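PDB 1VDM: purine phosphoribosyltransferase from Pyrococcus horikoshii, which probably transfers phosphoribosyl groups between PRPP and purine bases. Local coordinates for residues P27-G32 with D50-V55; G79-K84 with K107-K112; V86-D91 with V101-V106. All coordinates share one frame; numbering follows the deposited sequence.

Contact 1: P27-G32 with D50-V55; sequences PDVIIG and DIPLKV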
ATOM      1  N   PRO G  27      11.611  30.587 -24.074  1.00 54.60           N
ATOM      2  CA  PRO G  27      13.034  30.253 -23.980  1.00 54.14           C
ATOM      3  C   PRO G  27      13.376  28.932 -24.656  1.00 54.28           C
ATOM      4  O   PRO G  27      12.647  27.950 -24.521  1.00 54.06           O
ATOM      5  CB  PRO G  27      13.272  30.180 -22.479  1.00 53.92           C
ATOM      6  CG  PRO G  27      12.239  31.101 -21.918  1.00 56.39           C
ATOM      7  CD  PRO G  27      11.033  30.758 -22.731  1.00 55.14           C
ATOM      8  N   ASP G  28      14.492  28.905 -25.372  1.00 53.71           N
ATOM      9  CA  ASP G  28      14.930  27.693 -26.046  1.00 53.22           C
ATOM     10  C   ASP G  28      15.876  26.919 -25.137  1.00 52.28           C
ATOM     11  O   ASP G  28      16.056  25.710 -25.286  1.00 52.81           O
ATOM     12  CB  ASP G  28      15.656  28.040 -27.348  1.00 56.44           C
ATOM     13  CG  ASP G  28      14.794  28.843 -28.302  1.00 59.38           C
ATOM     14  OD1 ASP G  28      15.311  29.280 -29.357  1.00 61.36           O
ATOM     15  OD2 ASP G  28      13.598  29.039 -28.000  1.00 62.85           O
ATOM     16  N   VAL G  29      16.478  27.630 -24.189  1.00 50.41           N
ATOM     17  CA  VAL G  29      17.422  27.022 -23.266  1.00 48.28           C
ATOM     18  C   VAL G  29      17.540  27.832 -21.976  1.00 47.20           C
ATOM     19  O   VAL G  29      17.328  29.047 -21.965  1.00 46.51           O
ATOM     20  CB  VAL G  29      18.814  26.906 -23.923  1.00 48.96           C
ATOM     21  CG1 VAL G  29      19.313  28.289 -24.319  1.00 49.60           C
ATOM     22  CG2 VAL G  29      19.790  26.235 -22.977  1.00 48.50           C
ATOM     23  N   ILE G  30      17.860  27.141 -20.887  1.00 45.02           N
ATOM     24  CA  ILE G  30      18.021  27.782 -19.593  1.00 43.65           C
ATOM     25  C   ILE G  30      19.445  27.592 -19.095  1.00 42.78           C
ATOM     26  O   ILE G  30      20.043  26.523 -19.246  1.00 40.10           O
ATOM     27  CB  ILE G  30      17.084  27.197 -18.522  1.00 43.83           C
ATOM     28  CG1 ILE G  30      15.623  27.455 -18.881  1.00 44.35           C
ATOM     29  CG2 ILE G  30      17.388  27.832 -17.183  1.00 42.30           C
ATOM     30  CD1 ILE G  30      14.637  26.875 -17.869  1.00 42.90           C
ATOM     31  N   ILE G  31      19.981  28.650 -18.504  1.00 42.12           N
ATOM     32  CA  ILE G  31      21.325  28.623 -17.952  1.00 43.08           C
ATOM     33  C   ILE G  31      21.205  28.972 -16.474  1.00 41.70           C
ATOM     34  O   ILE G  31      20.898  30.116 -16.111  1.00 40.79           O
ATOM     35  CB  ILE G  31      22.248  29.635 -18.675  1.00 44.06           C
ATOM     36  CG1 ILE G  31      22.303  29.289 -20.169  1.00 44.77           C
ATOM     37  CG2 ILE G  31      23.647  29.595 -18.068  1.00 41.52           C
ATOM     38  CD1 ILE G  31      22.957  30.329 -21.019  1.00 48.49           C
ATOM     39  N   GLY G  32      21.415  27.970 -15.629  1.00 39.21           N
ATOM     40  CA  GLY G  32      21.319  28.185 -14.202  1.00 40.15           C
ATOM     41  C   GLY G  32      22.661  28.537 -13.599  1.00 41.31           C
ATOM     42  O   GLY G  32      23.658  27.850 -13.838  1.00 41.18           O
ATOM     43  N   ASP G  50      10.179  20.847 -20.146  1.00 59.60           N
ATOM     44  CA  ASP G  50      11.487  20.199 -20.140  1.00 60.81           C
ATOM     45  C   ASP G  50      12.474  20.752 -21.159  1.00 59.67           C
ATOM     46  O   ASP G  50      13.080  19.989 -21.912  1.00 60.42           O
ATOM     47  CB  ASP G  50      11.342  18.687 -20.351  1.00 62.48           C
ATOM     48  CG  ASP G  50      10.870  17.960 -19.100  1.00 66.31           C
ATOM     49  OD1 ASP G  50      10.779  16.711 -19.136  1.00 68.54           O
ATOM     50  OD2 ASP G  50      10.590  18.631 -18.079  1.00 65.94           O
ATOM     51  N   ILE G  51      12.636  22.071 -21.190  1.00 57.58           N
ATOM     52  CA  ILE G  51      13.586  22.677 -22.114  1.00 56.22           C
ATOM     53  C   ILE G  51      14.974  22.445 -21.525  1.00 54.91           C
ATOM     54  O   ILE G  51      15.162  22.507 -20.308  1.00 54.08           O
ATOM     55  CB  ILE G  51      13.344  24.192 -22.281  1.00 57.35           C
ATOM     56  CG1 ILE G  51      13.464  24.888 -20.928  1.00 56.69           C
ATOM     57  CG2 ILE G  51      11.968  24.442 -22.913  1.00 55.64           C
ATOM     58  CD1 ILE G  51      13.270  26.375 -21.007  1.00 57.97           C
ATOM     59  N   PRO G  52      15.968  22.180 -22.382  1.00 53.52           N
ATOM     60  CA  PRO G  52      17.350  21.925 -21.961  1.00 51.84           C
ATOM     61  C   PRO G  52      17.911  22.864 -20.885  1.00 49.68           C
ATOM     62  O   PRO G  52      17.673  24.070 -20.905  1.00 48.09           O
ATOM     63  CB  PRO G  52      18.125  21.994 -23.279  1.00 51.77           C
ATOM     64  CG  PRO G  52      17.298  22.932 -24.112  1.00 53.39           C
ATOM     65  CD  PRO G  52      15.908  22.435 -23.830  1.00 52.68           C
ATOM     66  N   LEU G  53      18.658  22.291 -19.946  1.00 47.59           N
ATOM     67  CA  LEU G  53      19.253  23.056 -18.861  1.00 45.41           C
ATOM     68  C   LEU G  53      20.777  22.997 -18.887  1.00 46.42           C
ATOM     69  O   LEU G  53      21.369  21.915 -18.874  1.00 45.64           O
ATOM     70  CB  LEU G  53      18.766  22.535 -17.508  1.00 43.58           C
ATOM     71  CG  LEU G  53      19.385  23.222 -16.288  1.00 42.14           C
ATOM     72  CD1 LEU G  53      18.910  24.664 -16.226  1.00 42.05           C
ATOM     73  CD2 LEU G  53      18.994  22.491 -15.024  1.00 40.29           C
ATOM     74  N   LYS G  54      21.405  24.166 -18.938  1.00 47.07           N
ATOM     75  CA  LYS G  54      22.856  24.244 -18.929  1.00 48.43           C
ATOM     76  C   LYS G  54      23.292  24.844 -17.592  1.00 48.45           C
ATOM     77  O   LYS G  54      22.644  25.754 -17.070  1.00 48.54           O
ATOM     78  CB  LYS G  54      23.355  25.091 -20.101  1.00 50.52           C
ATOM     79  CG  LYS G  54      23.286  24.354 -21.428  1.00 52.73           C
ATOM     80  CD  LYS G  54      23.862  25.165 -22.573  1.00 53.82           C
ATOM     81  CE  LYS G  54      23.879  24.349 -23.862  1.00 54.15           C
ATOM     82  NZ  LYS G  54      24.699  23.109 -23.735  1.00 54.78           N
ATOM     83  N   VAL G  55      24.369  24.315 -17.025  1.00 48.26           N
ATOM     84  CA  VAL G  55      24.849  24.812 -15.747  1.00 49.13           C
ATOM     85  C   VAL G  55      26.188  25.535 -15.830  1.00 50.45           C
ATOM     86  O   VAL G  55      27.125  25.078 -16.491  1.00 51.05           O
ATOM     87  CB  VAL G  55      24.973  23.669 -14.728  1.00 48.09           C
ATOM     88  CG1 VAL G  55      25.569  24.188 -13.430  1.00 47.59           C
ATOM     89  CG2 VAL G  55      23.604  23.066 -14.471  1.00 49.42           C
TER
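Ile51, just ahead of strand 53-61, meets Ile30. Its CG1 sits in the position between backbone N and carbonyl carbon (chi1 59°), which sends CD1 across the Ile30 side chain at about a right angle, 3.4 Å from Ile30 CG1. The same methyl also reaches the ring of Pro27, with Ile51 CD1 4.1 Å from Pro27 CB. Pro52 follows. Its CG rests on the carbonyl of Asp28, 3.3 Å from Asp28 O, while its own carbonyl opens the pairing: Ile30 N donates to Pro52 O at 3.1 Å. Leu53 has its CG anti to the backbone N, and this turns the end of the side chain back to the neighbouring strand, where CD1 lies 3.6 Å from Ile30 CG2. Lys54 turns both its N and its O to strand 29-33, bracketing Ile31. Its N gives a nearly straight bond of 2.7 Å (173° at the hydrogen) to Ile30 O, and its O receives Gly32 N at 2.9 Å and a CA-H of Ile31. Its aliphatic chain leads off on the opposite face from Leu53, carrying NZ to the carbonyl of His78. Val55 ends the register beside Gly32. With Ile30 cut back to an alanine, Ile51 CD1 would probably lose the CG1 and CD1 it crosses and Leu53 CD1 the CG2 methyl, opening a gap on that face. The bonds make a parallel pair, strands 29-33 and 53-61, joined through helix 38-47 as a beta-alpha-beta unit. That helix packs on the face bearing Ile30, Leu53 and Val55, through Leu44, Ala41, Val42 and Leu38; Leu38 of the second subunit also packs on Leu53 and Val55. Ile31 and Lys54 on the other face meet Leu81, and strand 85-90 flanks the far side of strand 29-33.

Contact 2: G79-K84 with K107-K112; sequences GDLKDK and KKLGAK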
ATOM      1  N   GLY G  79      28.763  24.289 -26.318  1.00 72.34           N
ATOM      2  CA  GLY G  79      27.832  24.281 -27.436  1.00 73.76           C
ATOM      3  C   GLY G  79      27.498  25.722 -27.765  1.00 74.85           C
ATOM      4  O   GLY G  79      27.729  26.595 -26.931  1.00 76.09           O
ATOM      5  N   ASP G  80      26.982  26.007 -28.955  1.00 75.67           N
ATOM      6  CA  ASP G  80      26.653  27.396 -29.260  1.00 76.66           C
ATOM      7  C   ASP G  80      25.155  27.637 -29.122  1.00 76.12           C
ATOM      8  O   ASP G  80      24.352  26.706 -29.200  1.00 76.91           O
ATOM      9  CB  ASP G  80      27.125  27.791 -30.665  1.00 78.44           C
ATOM     10  CG  ASP G  80      26.252  27.220 -31.762  1.00 79.31           C
ATOM     11  OD1 ASP G  80      26.349  27.713 -32.908  1.00 79.54           O
ATOM     12  OD2 ASP G  80      25.476  26.279 -31.481  1.00 80.33           O
ATOM     13  N   LEU G  81      24.784  28.892 -28.907  1.00 74.72           N
ATOM     14  CA  LEU G  81      23.388  29.252 -28.742  1.00 73.58           C
ATOM     15  C   LEU G  81      22.953  30.218 -29.828  1.00 73.78           C
ATOM     16  O   LEU G  81      22.264  31.200 -29.553  1.00 73.52           O
ATOM     17  CB  LEU G  81      23.177  29.895 -27.372  1.00 72.62           C
ATOM     18  CG  LEU G  81      23.836  29.163 -26.204  1.00 71.56           C
ATOM     19  CD1 LEU G  81      23.484  29.871 -24.903  1.00 71.42           C
ATOM     20  CD2 LEU G  81      23.376  27.710 -26.180  1.00 71.51           C
ATOM     21  N   LYS G  82      23.365  29.938 -31.060  1.00 74.77           N
ATOM     22  CA  LYS G  82      23.009  30.779 -32.197  1.00 75.38           C
ATOM     23  C   LYS G  82      21.502  30.653 -32.461  1.00 75.05           C
ATOM     24  O   LYS G  82      20.958  29.545 -32.486  1.00 74.46           O
ATOM     25  CB  LYS G  82      23.809  30.345 -33.435  1.00 77.45           C
ATOM     26  CG  LYS G  82      23.745  31.312 -34.616  1.00 79.59           C
ATOM     27  CD  LYS G  82      24.357  32.660 -34.255  1.00 81.60           C
ATOM     28  CE  LYS G  82      24.356  33.621 -35.439  1.00 82.63           C
ATOM     29  NZ  LYS G  82      25.027  34.917 -35.102  1.00 82.62           N
ATOM     30  N   ASP G  83      20.833  31.790 -32.640  1.00 74.84           N
ATOM     31  CA  ASP G  83      19.390  31.815 -32.896  1.00 75.26           C
ATOM     32  C   ASP G  83      18.559  31.198 -31.767  1.00 73.17           C
ATOM     33  O   ASP G  83      17.379  30.887 -31.955  1.00 73.18           O
ATOM     34  CB  ASP G  83      19.060  31.102 -34.217  1.00 78.14           C
ATOM     35  CG  ASP G  83      19.574  31.858 -35.437  1.00 80.91           C
ATOM     36  OD1 ASP G  83      19.323  31.396 -36.575  1.00 82.73           O
ATOM     37  OD2 ASP G  83      20.227  32.912 -35.261  1.00 81.97           O
ATOM     38  N   LYS G  84      19.169  31.028 -30.597  1.00 70.31           N
ATOM     39  CA  LYS G  84      18.472  30.455 -29.450  1.00 66.63           C
ATOM     40  C   LYS G  84      18.112  31.498 -28.404  1.00 64.33           C
ATOM     41  O   LYS G  84      18.963  32.264 -27.958  1.00 64.04           O
ATOM     42  CB  LYS G  84      19.319  29.361 -28.800  1.00 65.73           C
ATOM     43  CG  LYS G  84      19.332  28.052 -29.561  1.00 65.64           C
ATOM     44  CD  LYS G  84      20.172  27.022 -28.833  1.00 67.31           C
ATOM     45  CE  LYS G  84      20.061  25.659 -29.485  1.00 68.10           C
ATOM     46  NZ  LYS G  84      20.982  24.683 -28.835  1.00 69.81           N
ATOM     47  N   LYS G 107      27.221  35.251 -24.613  1.00 62.32           N
ATOM     48  CA  LYS G 107      27.395  35.953 -25.877  1.00 62.08           C
ATOM     49  C   LYS G 107      28.503  35.287 -26.683  1.00 61.89           C
ATOM     50  O   LYS G 107      28.437  35.235 -27.910  1.00 61.06           O
ATOM     51  CB  LYS G 107      27.741  37.424 -25.642  1.00 62.53           C
ATOM     52  CG  LYS G 107      26.604  38.242 -25.057  1.00 62.56           C
ATOM     53  CD  LYS G 107      26.934  39.724 -25.048  1.00 62.85           C
ATOM     54  CE  LYS G 107      25.769  40.530 -24.499  1.00 64.59           C
ATOM     55  NZ  LYS G 107      25.998  42.002 -24.570  1.00 65.61           N
ATOM     56  N   LYS G 108      29.517  34.774 -25.989  1.00 62.11           N
ATOM     57  CA  LYS G 108      30.633  34.106 -26.650  1.00 62.65           C
ATOM     58  C   LYS G 108      30.138  32.876 -27.395  1.00 63.46           C
ATOM     59  O   LYS G 108      30.813  32.374 -28.296  1.00 64.55           O
ATOM     60  CB  LYS G 108      31.693  33.663 -25.639  1.00 63.25           C
ATOM     61  CG  LYS G 108      32.501  34.775 -24.987  1.00 64.78           C
ATOM     62  CD  LYS G 108      33.538  34.157 -24.058  1.00 66.44           C
ATOM     63  CE  LYS G 108      34.338  35.194 -23.292  1.00 67.74           C
ATOM     64  NZ  LYS G 108      35.246  34.529 -22.307  1.00 67.46           N
ATOM     65  N   LEU G 109      28.963  32.387 -27.001  1.00 63.69           N
ATOM     66  CA  LEU G 109      28.369  31.209 -27.627  1.00 63.70           C
ATOM     67  C   LEU G 109      27.352  31.598 -28.701  1.00 63.19           C
ATOM     68  O   LEU G 109      26.680  30.742 -29.277  1.00 62.51           O
ATOM     69  CB  LEU G 109      27.714  30.318 -26.563  1.00 63.62           C
ATOM     70  CG  LEU G 109      28.676  29.665 -25.562  1.00 63.36           C
ATOM     71  CD1 LEU G 109      27.900  28.820 -24.557  1.00 62.44           C
ATOM     72  CD2 LEU G 109      29.682  28.808 -26.315  1.00 62.70           C
ATOM     73  N   GLY G 110      27.250  32.897 -28.960  1.00 63.33           N
ATOM     74  CA  GLY G 110      26.350  33.398 -29.986  1.00 65.21           C
ATOM     75  C   GLY G 110      24.878  33.502 -29.642  1.00 66.29           C
ATOM     76  O   GLY G 110      24.029  33.373 -30.527  1.00 68.37           O
ATOM     77  N   ALA G 111      24.561  33.748 -28.376  1.00 66.36           N
ATOM     78  CA  ALA G 111      23.167  33.856 -27.959  1.00 66.08           C
ATOM     79  C   ALA G 111      22.358  34.839 -28.809  1.00 65.96           C
ATOM     80  O   ALA G 111      22.738  36.002 -28.980  1.00 64.82           O
ATOM     81  CB  ALA G 111      23.091  34.258 -26.495  1.00 66.20           C
ATOM     82  N   LYS G 112      21.243  34.350 -29.342  1.00 65.90           N
ATOM     83  CA  LYS G 112      20.347  35.165 -30.151  1.00 65.44           C
ATOM     84  C   LYS G 112      19.845  36.295 -29.251  1.00 64.60           C
ATOM     85  O   LYS G 112      20.367  37.413 -29.295  1.00 64.97           O
ATOM     86  CB  LYS G 112      19.179  34.301 -30.645  1.00 66.55           C
ATOM     87  CG  LYS G 112      18.081  35.026 -31.423  1.00 67.04           C
ATOM     88  CD  LYS G 112      16.978  34.039 -31.825  1.00 67.83           C
ATOM     89  CE  LYS G 112      15.759  34.727 -32.438  1.00 68.61           C
ATOM     90  NZ  LYS G 112      15.000  35.564 -31.458  1.00 68.00           N
TER
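A Schellman motif, formed by Gly110 at positive phi after helix 97-107, brings Leu109 and its successors against a type II beta turn from Leu81 to Lys84. The firm bond between the two is Leu81 N to Leu109 O, 2.7 Å, with the donor tilted 33° from the carbonyl plane. Further on, Lys112 N is shared between two weak, bent bonds, 3.3 Å to Leu81 O and 3.4 Å to Lys84 O. Leu81 O also takes the turn's own bond from Lys84 N and a CA-H of Ala111, so several donors gather at one carbonyl. The Leu81 side chain leans over the helix end, its CG 4.1 Å from Leu109 CB, then passes inward to Val86 and Val106. Lys112 has CG anti to its backbone N (chi1 175°), which lays the aliphatic chain along Asp83, with Lys112 CD 3.2 Å from Asp83 O. Lys112 NZ and the Asp83 carboxylate stay apart. Gly110 O accepts a CA-H from Lys82. The two loops lie side by side where they enter the N-terminal ends of the neighbouring parallel strands 85-90 and 113-118, the Schellman glycine being a common way to end a helix, here the one that leads to strand 113-118.

Contact 3: V86-D91 with V101-V106; sequences VVIVDD and VVIEEV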
ATOM      1  N   VAL G  86      17.744  32.792 -25.026  1.00 55.66           N
ATOM      2  CA  VAL G  86      18.326  32.362 -23.768  1.00 53.43           C
ATOM      3  C   VAL G  86      17.728  33.068 -22.567  1.00 51.62           C
ATOM      4  O   VAL G  86      17.339  34.232 -22.644  1.00 51.66           O
ATOM      5  CB  VAL G  86      19.846  32.584 -23.755  1.00 53.42           C
ATOM      6  CG1 VAL G  86      20.430  32.084 -22.448  1.00 52.83           C
ATOM      7  CG2 VAL G  86      20.487  31.866 -24.931  1.00 54.09           C
ATOM      8  N   VAL G  87      17.635  32.340 -21.461  1.00 48.67           N
ATOM      9  CA  VAL G  87      17.127  32.898 -20.215  1.00 45.97           C
ATOM     10  C   VAL G  87      18.053  32.390 -19.115  1.00 43.27           C
ATOM     11  O   VAL G  87      18.203  31.177 -18.921  1.00 40.78           O
ATOM     12  CB  VAL G  87      15.649  32.478 -19.930  1.00 45.64           C
ATOM     13  CG1 VAL G  87      15.508  30.974 -19.948  1.00 46.60           C
ATOM     14  CG2 VAL G  87      15.199  33.030 -18.588  1.00 43.46           C
ATOM     15  N   ILE G  88      18.712  33.330 -18.438  1.00 42.15           N
ATOM     16  CA  ILE G  88      19.632  33.010 -17.355  1.00 41.86           C
ATOM     17  C   ILE G  88      18.858  33.081 -16.051  1.00 42.18           C
ATOM     18  O   ILE G  88      18.179  34.073 -15.776  1.00 42.31           O
ATOM     19  CB  ILE G  88      20.814  33.995 -17.334  1.00 41.54           C
ATOM     20  CG1 ILE G  88      21.626  33.825 -18.620  1.00 42.98           C
ATOM     21  CG2 ILE G  88      21.694  33.754 -16.112  1.00 41.16           C
ATOM     22  CD1 ILE G  88      22.801  34.766 -18.754  1.00 43.33           C
ATOM     23  N   VAL G  89      18.944  32.012 -15.266  1.00 42.00           N
ATOM     24  CA  VAL G  89      18.233  31.930 -13.999  1.00 41.61           C
ATOM     25  C   VAL G  89      19.196  31.928 -12.830  1.00 42.61           C
ATOM     26  O   VAL G  89      20.149  31.151 -12.795  1.00 43.21           O
ATOM     27  CB  VAL G  89      17.365  30.657 -13.931  1.00 41.04           C
ATOM     28  CG1 VAL G  89      16.534  30.658 -12.655  1.00 38.42           C
ATOM     29  CG2 VAL G  89      16.471  30.583 -15.159  1.00 40.75           C
ATOM     30  N   ASP G  90      18.935  32.811 -11.875  1.00 43.47           N
ATOM     31  CA  ASP G  90      19.771  32.947 -10.695  1.00 44.04           C
ATOM     32  C   ASP G  90      18.832  33.288  -9.545  1.00 42.81           C
ATOM     33  O   ASP G  90      17.715  33.743  -9.778  1.00 41.73           O
ATOM     34  CB  ASP G  90      20.796  34.062 -10.936  1.00 45.98           C
ATOM     35  CG  ASP G  90      21.926  34.060  -9.918  1.00 51.13           C
ATOM     36  OD1 ASP G  90      22.438  32.960  -9.582  1.00 52.63           O
ATOM     37  OD2 ASP G  90      22.317  35.170  -9.467  1.00 55.05           O
ATOM     38  N   ASP G  91      19.266  33.061  -8.311  1.00 42.53           N
ATOM     39  CA  ASP G  91      18.387  33.309  -7.166  1.00 43.57           C
ATOM     40  C   ASP G  91      18.195  34.803  -6.859  1.00 44.46           C
ATOM     41  O   ASP G  91      17.111  35.264  -6.529  1.00 44.45           O
ATOM     42  CB  ASP G  91      18.904  32.547  -5.928  1.00 43.87           C
ATOM     43  CG  ASP G  91      20.391  32.815  -5.692  1.00 47.50           C
ATOM     44  OD1 ASP G  91      21.029  33.353  -6.598  1.00 49.92           O
ATOM     45  OD2 ASP G  91      20.896  32.436  -4.635  1.00 49.06           O
ATOM     46  N   VAL G 101      29.460  38.292 -15.673  1.00 52.33           N
ATOM     47  CA  VAL G 101      30.383  37.282 -16.170  1.00 53.03           C
ATOM     48  C   VAL G 101      29.616  36.254 -17.003  1.00 54.42           C
ATOM     49  O   VAL G 101      30.084  35.810 -18.052  1.00 55.03           O
ATOM     50  CB  VAL G 101      31.081  36.545 -15.019  1.00 53.59           C
ATOM     51  CG1 VAL G 101      32.039  35.505 -15.575  1.00 54.42           C
ATOM     52  CG2 VAL G 101      31.826  37.536 -14.144  1.00 54.69           C
ATOM     53  N   VAL G 102      28.430  35.879 -16.527  1.00 53.97           N
ATOM     54  CA  VAL G 102      27.596  34.898 -17.220  1.00 51.86           C
ATOM     55  C   VAL G 102      27.035  35.431 -18.537  1.00 51.70           C
ATOM     56  O   VAL G 102      26.886  34.676 -19.494  1.00 51.85           O
ATOM     57  CB  VAL G 102      26.422  34.427 -16.322  1.00 49.80           C
ATOM     58  CG1 VAL G 102      25.551  33.446 -17.071  1.00 48.01           C
ATOM     59  CG2 VAL G 102      26.965  33.782 -15.073  1.00 49.28           C
ATOM     60  N   ILE G 103      26.724  36.722 -18.596  1.00 51.02           N
ATOM     61  CA  ILE G 103      26.191  37.293 -19.824  1.00 52.15           C
ATOM     62  C   ILE G 103      27.268  37.318 -20.900  1.00 54.13           C
ATOM     63  O   ILE G 103      26.966  37.358 -22.090  1.00 54.99           O
ATOM     64  CB  ILE G 103      25.658  38.719 -19.601  1.00 50.31           C
ATOM     65  CG1 ILE G 103      24.529  38.684 -18.571  1.00 50.09           C
ATOM     66  CG2 ILE G 103      25.142  39.298 -20.907  1.00 48.44           C
ATOM     67  CD1 ILE G 103      23.941  40.037 -18.264  1.00 49.24           C
ATOM     68  N   GLU G 104      28.528  37.282 -20.479  1.00 57.39           N
ATOM     69  CA  GLU G 104      29.645  37.295 -21.419  1.00 60.18           C
ATOM     70  C   GLU G 104      29.945  35.901 -21.960  1.00 60.48           C
ATOM     71  O   GLU G 104      30.458  35.754 -23.068  1.00 61.46           O
ATOM     72  CB  GLU G 104      30.899  37.875 -20.754  1.00 61.48           C
ATOM     73  CG  GLU G 104      30.929  39.394 -20.715  1.00 65.39           C
ATOM     74  CD  GLU G 104      31.205  40.011 -22.080  1.00 68.14           C
ATOM     75  OE1 GLU G 104      31.036  41.242 -22.223  1.00 69.69           O
ATOM     76  OE2 GLU G 104      31.599  39.265 -23.007  1.00 68.10           O
ATOM     77  N   GLU G 105      29.642  34.880 -21.172  1.00 60.50           N
ATOM     78  CA  GLU G 105      29.872  33.513 -21.616  1.00 62.54           C
ATOM     79  C   GLU G 105      28.734  33.102 -22.555  1.00 62.38           C
ATOM     80  O   GLU G 105      28.905  32.249 -23.431  1.00 62.41           O
ATOM     81  CB  GLU G 105      29.937  32.572 -20.409  1.00 63.88           C
ATOM     82  CG  GLU G 105      31.090  32.867 -19.460  1.00 66.49           C
ATOM     83  CD  GLU G 105      32.438  32.826 -20.154  1.00 68.75           C
ATOM     84  OE1 GLU G 105      32.784  31.766 -20.722  1.00 70.51           O
ATOM     85  OE2 GLU G 105      33.150  33.854 -20.134  1.00 69.72           O
ATOM     86  N   VAL G 106      27.576  33.731 -22.371  1.00 61.90           N
ATOM     87  CA  VAL G 106      26.410  33.450 -23.191  1.00 61.98           C
ATOM     88  C   VAL G 106      26.513  34.127 -24.554  1.00 62.39           C
ATOM     89  O   VAL G 106      25.956  33.642 -25.537  1.00 62.85           O
ATOM     90  CB  VAL G 106      25.125  33.913 -22.497  1.00 60.90           C
ATOM     91  CG1 VAL G 106      23.929  33.628 -23.376  1.00 59.37           C
ATOM     92  CG2 VAL G 106      24.980  33.200 -21.170  1.00 60.28           C
TER
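Ile88 points from strand 85-90 toward helix 97-107, and its atoms come nearer the helix step by step. CB is still 4.8 Å from Val102 CG1. At CB the chain branches: CG2, anti to the backbone N, lies 4.0 Å from Val102 CG1, while CG1 takes the position beside that N (chi1 -65°), with Ile88 CG1 4.2 Å from Val102 CG1. An extended chi2 of 178° then carries CD1 to the full reach of the side chain. There the methyl settles between two residues one helical turn apart, with Ile88 CD1 3.5 Å from Val102 CG1 and 3.6 Å from Val106 CG2. Ile103 CG1 borders it more loosely, at 4.3 Å from Ile88 CD1. Ile88 and the two valines point opposite ways, their chains lying alongside one another.

The strand and helix are the first two elements of a beta-alpha-beta unit completed by the parallel strand 113-118, and their short segments run nearly antiparallel (153°). Segment 86-91 and the loop after it have a sequence consistent with the PRPP-binding motif of type I phosphoribosyltransferases. Two residues earlier on the strand, Val86 repeats the approach: its CG1 meets Val106 CG1 tip to tip at 3.9 Å, beside Leu81 and Ile31. No hydrogen bond joins strand to helix here. Val102 also packs on Ile56 and Val58 of strand 53-61, and Val106 on Ile114 of strand 113-118.

Contacts 1 and 3 are buried and share one sheet: strand 29-33 of contact 1 lies next to strand 85-90 of contact 3, joined by backbone bonds from Ile31 to Val87 and Val89. Contact 1 adds strand to strand through amide bonds, with helix 38-47 on one face; contact 3 has only apolar side chains between the other face and helix 97-107. Contact 2 lies at the surface, about 18 Å from the chain's centre, where loops replace regular strands and all but one of the amide bonds are weak. It continues helix 97-107 from contact 3, and its buried Leu81 touches Ile31, Val86 and Val106, thereby bordering both core contacts.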